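Local coordinates for protein RNA-dependent RNA Polymerase (Bombyx mori cytoplasmic polyhedrosis virus, PDB 6TZ0) that catalyses RNA-directed RNA synthesis, probably both transcribing the viral double-stranded genome into plus strands and copying these into minus strands, at residues Leu156-Gln161 against Leu777-Phe782; Cys211-Ala216 against Gly220-Val225. All coordinates share one frame; numbering follows the deposited sequence.

Contact 1 of 2, residues Leu156-Gln161 against Leu777-Phe782; sequences LDVWYQ and LKMLGF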
loop_
_atom_site.group_PDB
_atom_site.type_symbol
_atom_site.label_atom_id
_atom_site.label_comp_id
_atom_site.label_asym_id
_atom_site.label_seq_id
_atom_site.Cartn_x
_atom_site.Cartn_y
_atom_site.Cartn_z
ATOM N N LEU A 156 -35.121 16.295 3.289
ATOM C CA LEU A 156 -35.334 17.412 4.210
ATOM C C LEU A 156 -36.772 17.920 4.166
ATOM O O LEU A 156 -37.341 18.274 5.209
ATOM C CB LEU A 156 -34.360 18.537 3.888
ATOM C CG LEU A 156 -32.887 18.410 4.242
ATOM C CD1 LEU A 156 -32.098 19.371 3.416
ATOM C CD2 LEU A 156 -32.714 18.779 5.688
ATOM N N ASP A 157 -37.380 17.942 2.974
ATOM C CA ASP A 157 -38.759 18.408 2.845
ATOM C C ASP A 157 -39.735 17.461 3.524
ATOM O O ASP A 157 -40.665 17.902 4.203
ATOM C CB ASP A 157 -39.146 18.565 1.377
ATOM C CG ASP A 157 -38.460 19.725 0.714
ATOM O OD1 ASP A 157 -38.055 20.664 1.422
ATOM O OD2 ASP A 157 -38.357 19.710 -0.527
ATOM N N VAL A 158 -39.546 16.153 3.342
ATOM C CA VAL A 158 -40.481 15.199 3.934
ATOM C C VAL A 158 -40.290 15.123 5.447
ATOM O O VAL A 158 -41.263 14.971 6.197
ATOM C CB VAL A 158 -40.341 13.832 3.240
ATOM C CG1 VAL A 158 -41.183 12.761 3.900
ATOM C CG2 VAL A 158 -40.770 13.975 1.809
ATOM N N TRP A 159 -39.055 15.297 5.929
ATOM C CA TRP A 159 -38.844 15.275 7.373
ATOM C C TRP A 159 -39.433 16.512 8.044
ATOM O O TRP A 159 -40.182 16.395 9.019
ATOM C CB TRP A 159 -37.361 15.165 7.704
ATOM C CG TRP A 159 -37.092 14.966 9.175
ATOM C CD1 TRP A 159 -36.879 15.938 10.106
ATOM C CD2 TRP A 159 -36.961 13.719 9.865
ATOM N NE1 TRP A 159 -36.664 15.378 11.334
ATOM C CE2 TRP A 159 -36.703 14.015 11.214
ATOM C CE3 TRP A 159 -37.053 12.380 9.477
ATOM C CZ2 TRP A 159 -36.532 13.026 12.174
ATOM C CZ3 TRP A 159 -36.882 11.403 10.429
ATOM C CH2 TRP A 159 -36.624 11.729 11.760
ATOM N N TYR A 160 -39.114 17.704 7.544
ATOM C CA TYR A 160 -39.542 18.914 8.236
ATOM C C TYR A 160 -40.900 19.437 7.793
ATOM O O TYR A 160 -41.350 20.451 8.334
ATOM C CB TYR A 160 -38.483 20.003 8.078
ATOM C CG TYR A 160 -37.277 19.738 8.933
ATOM C CD1 TYR A 160 -37.252 20.138 10.259
ATOM C CD2 TYR A 160 -36.191 19.039 8.435
ATOM C CE1 TYR A 160 -36.164 19.886 11.053
ATOM C CE2 TYR A 160 -35.097 18.777 9.226
ATOM C CZ TYR A 160 -35.093 19.203 10.535
ATOM O OH TYR A 160 -34.004 18.947 11.326
ATOM N N GLN A 161 -41.529 18.807 6.792
ATOM C CA GLN A 161 -42.897 19.066 6.314
ATOM C C GLN A 161 -43.101 20.468 5.741
ATOM O O GLN A 161 -44.215 20.814 5.345
ATOM C CB GLN A 161 -43.945 18.806 7.400
ATOM C CG GLN A 161 -44.044 17.372 7.843
ATOM C CD GLN A 161 -45.143 17.167 8.861
ATOM O OE1 GLN A 161 -45.878 18.093 9.192
ATOM N NE2 GLN A 161 -45.233 15.960 9.396
ATOM N N LEU A 777 -31.323 9.673 9.033
ATOM C CA LEU A 777 -30.397 8.989 8.145
ATOM C C LEU A 777 -31.075 7.831 7.418
ATOM O O LEU A 777 -30.753 7.546 6.257
ATOM C CB LEU A 777 -29.189 8.542 8.964
ATOM C CG LEU A 777 -27.978 7.836 8.381
ATOM C CD1 LEU A 777 -26.750 8.377 9.044
ATOM C CD2 LEU A 777 -28.099 6.395 8.742
ATOM N N LYS A 778 -32.046 7.178 8.068
ATOM C CA LYS A 778 -32.828 6.155 7.376
ATOM C C LYS A 778 -33.697 6.772 6.286
ATOM O O LYS A 778 -33.827 6.211 5.189
ATOM C CB LYS A 778 -33.688 5.363 8.363
ATOM C CG LYS A 778 -34.383 4.164 7.720
ATOM C CD LYS A 778 -34.951 3.193 8.745
ATOM C CE LYS A 778 -36.295 3.622 9.293
ATOM N NZ LYS A 778 -37.363 3.378 8.293
ATOM N N MET A 779 -34.277 7.941 6.561
ATOM C CA MET A 779 -35.073 8.621 5.540
ATOM C C MET A 779 -34.207 9.101 4.379
ATOM O O MET A 779 -34.620 9.030 3.214
ATOM C CB MET A 779 -35.842 9.785 6.159
ATOM C CG MET A 779 -36.819 10.439 5.209
ATOM S SD MET A 779 -37.864 11.655 6.003
ATOM C CE MET A 779 -38.938 10.572 6.929
ATOM N N LEU A 780 -32.989 9.558 4.679
ATOM C CA LEU A 780 -32.071 10.012 3.642
ATOM C C LEU A 780 -31.636 8.863 2.742
ATOM O O LEU A 780 -31.573 9.017 1.515
ATOM C CB LEU A 780 -30.862 10.674 4.291
ATOM C CG LEU A 780 -29.818 11.291 3.379
ATOM C CD1 LEU A 780 -30.442 12.401 2.577
ATOM C CD2 LEU A 780 -28.700 11.821 4.221
ATOM N N GLY A 781 -31.352 7.699 3.330
ATOM C CA GLY A 781 -31.042 6.531 2.523
ATOM C C GLY A 781 -32.217 6.025 1.708
ATOM O O GLY A 781 -32.033 5.556 0.578
ATOM N N PHE A 782 -33.436 6.121 2.257
ATOM C CA PHE A 782 -34.626 5.766 1.488
ATOM C C PHE A 782 -34.804 6.668 0.276
ATOM O O PHE A 782 -35.136 6.191 -0.812
ATOM C CB PHE A 782 -35.873 5.828 2.366
ATOM C CG PHE A 782 -37.161 5.681 1.600
ATOM C CD1 PHE A 782 -37.540 4.461 1.072
ATOM C CD2 PHE A 782 -37.998 6.772 1.421
ATOM C CE1 PHE A 782 -38.725 4.336 0.370
ATOM C CE2 PHE A 782 -39.176 6.651 0.724
ATOM C CZ PHE A 782 -39.542 5.432 0.199
#
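Met779 reaches across from helix 774-786 to Trp159 and Val158 on helix 145-160, an example of a long side chain on one helix that meets two neighbouring residues of the other. Its sulfur makes a Met-aromatic contact of the edge-on kind: SD lies 5.0 Å from the centroid of the six-membered ring of Trp159, 88° off the ring normal, and thus beside the indole and not over its face. The closest ring atom is CE3, 3.6 Å from Met779 SD. After a nearly straight run to the sulfur, the methionine chain bends at its last torsion (chi3 -73°), which swings the methyl somewhat out of the indole plane beside the same edge, with Met779 CE 3.6 Å from Trp159 CE3.

The remaining contacts are apolar. SD also lies 3.9 Å from Trp159 CB, at the root of the indole, while Val158 CG1 packs at 4.1 Å from Met779 SD. The thioether therefore fits between two consecutive residues of the opposing helix. Elsewhere the indole has a cation-pi partner in Arg16.

Helix 145-160 is close to its end here, and Gln161 leaves it with positive phi. Around this junction of the N-terminal region with a helix far along the chain, helix 774-786 adds Phe783 against Val158 and Glu775 against Trp159, helix 11-15 packs on Val158 through Phe12 and Ser13, helix 206-218 touches Leu156 and Trp159 through Met218, and Tyr848 from a loop lies against Met779.

Contact 2 of 2, residues Cys211-Ala216 against Gly220-Val225; sequences CQVGTA and GILTHV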
loop_
_atom_site.group_PDB
_atom_site.type_symbol
_atom_site.label_atom_id
_atom_site.label_comp_id
_atom_site.label_asym_id
_atom_site.label_seq_id
_atom_site.Cartn_x
_atom_site.Cartn_y
_atom_site.Cartn_z
ATOM N N CYS A 211 -24.999 18.772 -0.347
ATOM C CA CYS A 211 -25.412 17.413 0.002
ATOM C C CYS A 211 -24.860 16.987 1.358
ATOM O O CYS A 211 -25.567 16.358 2.153
ATOM C CB CYS A 211 -24.980 16.425 -1.079
ATOM S SG CYS A 211 -25.902 16.506 -2.617
ATOM N N GLN A 212 -23.617 17.363 1.662
ATOM C CA GLN A 212 -23.044 17.006 2.957
ATOM C C GLN A 212 -23.674 17.802 4.096
ATOM O O GLN A 212 -23.887 17.264 5.189
ATOM C CB GLN A 212 -21.532 17.209 2.938
ATOM C CG GLN A 212 -20.847 16.699 4.184
ATOM C CD GLN A 212 -20.958 15.198 4.317
ATOM O OE1 GLN A 212 -20.814 14.465 3.342
ATOM N NE2 GLN A 212 -21.222 14.730 5.528
ATOM N N VAL A 213 -23.985 19.078 3.864
ATOM C CA VAL A 213 -24.615 19.875 4.915
ATOM C C VAL A 213 -26.037 19.387 5.179
ATOM O O VAL A 213 -26.480 19.308 6.333
ATOM C CB VAL A 213 -24.553 21.372 4.554
ATOM C CG1 VAL A 213 -25.348 22.214 5.522
ATOM C CG2 VAL A 213 -23.119 21.833 4.585
ATOM N N GLY A 214 -26.746 18.969 4.130
ATOM C CA GLY A 214 -28.051 18.367 4.334
ATOM C C GLY A 214 -27.992 17.012 5.010
ATOM O O GLY A 214 -28.893 16.661 5.779
ATOM N N THR A 215 -26.936 16.241 4.745
ATOM C CA THR A 215 -26.725 14.986 5.459
ATOM C C THR A 215 -26.450 15.235 6.938
ATOM O O THR A 215 -26.920 14.485 7.800
ATOM C CB THR A 215 -25.575 14.219 4.807
ATOM O OG1 THR A 215 -25.889 13.993 3.431
ATOM C CG2 THR A 215 -25.350 12.878 5.471
ATOM N N ALA A 216 -25.712 16.301 7.249
ATOM C CA ALA A 216 -25.447 16.649 8.640
ATOM C C ALA A 216 -26.697 17.135 9.361
ATOM O O ALA A 216 -26.841 16.898 10.564
ATOM C CB ALA A 216 -24.354 17.709 8.712
ATOM N N GLY A 220 -28.872 15.090 12.666
ATOM C CA GLY A 220 -29.029 15.701 13.964
ATOM C C GLY A 220 -27.792 16.389 14.485
ATOM O O GLY A 220 -27.779 16.817 15.642
ATOM N N ILE A 221 -26.750 16.504 13.666
ATOM C CA ILE A 221 -25.513 17.147 14.091
ATOM C C ILE A 221 -25.611 18.658 13.937
ATOM O O ILE A 221 -25.268 19.417 14.850
ATOM C CB ILE A 221 -24.335 16.562 13.296
ATOM C CG1 ILE A 221 -24.177 15.080 13.633
ATOM C CG2 ILE A 221 -23.056 17.326 13.562
ATOM C CD1 ILE A 221 -23.283 14.342 12.701
ATOM N N LEU A 222 -26.090 19.122 12.792
ATOM C CA LEU A 222 -26.270 20.542 12.548
ATOM C C LEU A 222 -27.746 20.895 12.574
ATOM O O LEU A 222 -28.585 20.135 12.089
ATOM C CB LEU A 222 -25.674 20.958 11.206
ATOM C CG LEU A 222 -24.161 20.911 11.048
ATOM C CD1 LEU A 222 -23.801 21.269 9.628
ATOM C CD2 LEU A 222 -23.498 21.860 12.013
ATOM N N THR A 223 -28.056 22.047 13.151
ATOM C CA THR A 223 -29.384 22.624 13.042
ATOM C C THR A 223 -29.420 23.500 11.791
ATOM O O THR A 223 -28.490 23.496 10.982
ATOM C CB THR A 223 -29.734 23.386 14.316
ATOM O OG1 THR A 223 -28.835 24.485 14.486
ATOM C CG2 THR A 223 -29.615 22.472 15.513
ATOM N N HIS A 224 -30.495 24.263 11.605
ATOM C CA HIS A 224 -30.586 25.091 10.407
ATOM C C HIS A 224 -29.714 26.337 10.516
ATOM O O HIS A 224 -29.085 26.747 9.531
ATOM C CB HIS A 224 -32.042 25.457 10.135
ATOM C CG HIS A 224 -32.890 24.287 9.752
ATOM N ND1 HIS A 224 -32.822 23.695 8.512
ATOM C CD2 HIS A 224 -33.813 23.587 10.450
ATOM C CE1 HIS A 224 -33.673 22.688 8.457
ATOM N NE2 HIS A 224 -34.286 22.599 9.621
ATOM N N VAL A 225 -29.633 26.921 11.709
ATOM C CA VAL A 225 -28.785 28.090 11.901
ATOM C C VAL A 225 -27.319 27.683 11.845
ATOM O O VAL A 225 -26.463 28.413 11.321
ATOM C CB VAL A 225 -29.129 28.767 13.238
ATOM C CG1 VAL A 225 -28.632 30.183 13.247
ATOM C CG2 VAL A 225 -30.600 28.683 13.530
#
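Leu222 turns its side chain onto Ala216 through a first torsion of -68°, which sets CG anti to the carbonyl carbon; the extended second torsion (chi2 176°) then delivers CD1 to Ala216. The backbone makes this return possible at Gly220, whose positive phi of 83° reverses the chain as helix 206-218 ends. This is a Schellman motif, a worked case of a helix terminated by its own backbone. Without a side chain, Gly220 also avoids a clash with the carbonyl oxygen before it.

One acceptor does most of the polar work. Ala216 O takes the amide of Ile221 at 3.1 Å from Ile221 N, almost in line with the carbonyl bond, and that of Leu222 at 3.2 Å from Leu222 N, which approaches from above the carbonyl plane. The second bond is nevertheless the straighter at its hydrogen. The apolar part is small: Ala216 CB meets Leu222 CD1 at 3.7 Å, and Val213 CG1 lies 4.5 Å from Leu222 CD1 one turn back.

Farther along, Thr223 N-caps helix 224-237 with its side chain, while its backbone N bonds to Glu226 OE1. The turn between the two helices is thus bounded by the Schellman end of one and the N-cap of the next. Helix 325-339 covers it, with Ala337 against both Ala216 and Leu222, Ala333 against Ile221 and Met338 against Leu222; Val213 packs on Met231 and Phe234 of helix 224-237, and strand 54-58 lies beside His224 and Val225.

The two contacts illustrate how a local turn and a long-range helix contact can lie side by side in a large chain. Their centres are 12 Å apart, and the order along the sequence is 156-161, 211-216, 220-225 and finally 777-782, so contact 2 falls within the span that contact 1 bridges. Helix 206-218 packs against both helices of contact 1: Leu156 CD1 lies 4.3 Å from Gly214 CA, and Leu780 CD2 3.6 Å from Thr215 OG1. At the start of helix 224-237, His224 meets Tyr160 edge-to-face. Contact 1 joins the N-terminal region to helix 774-786, whereas contact 2 is a turn within that region; both lie away from the annotated nucleotide and magnesium sites.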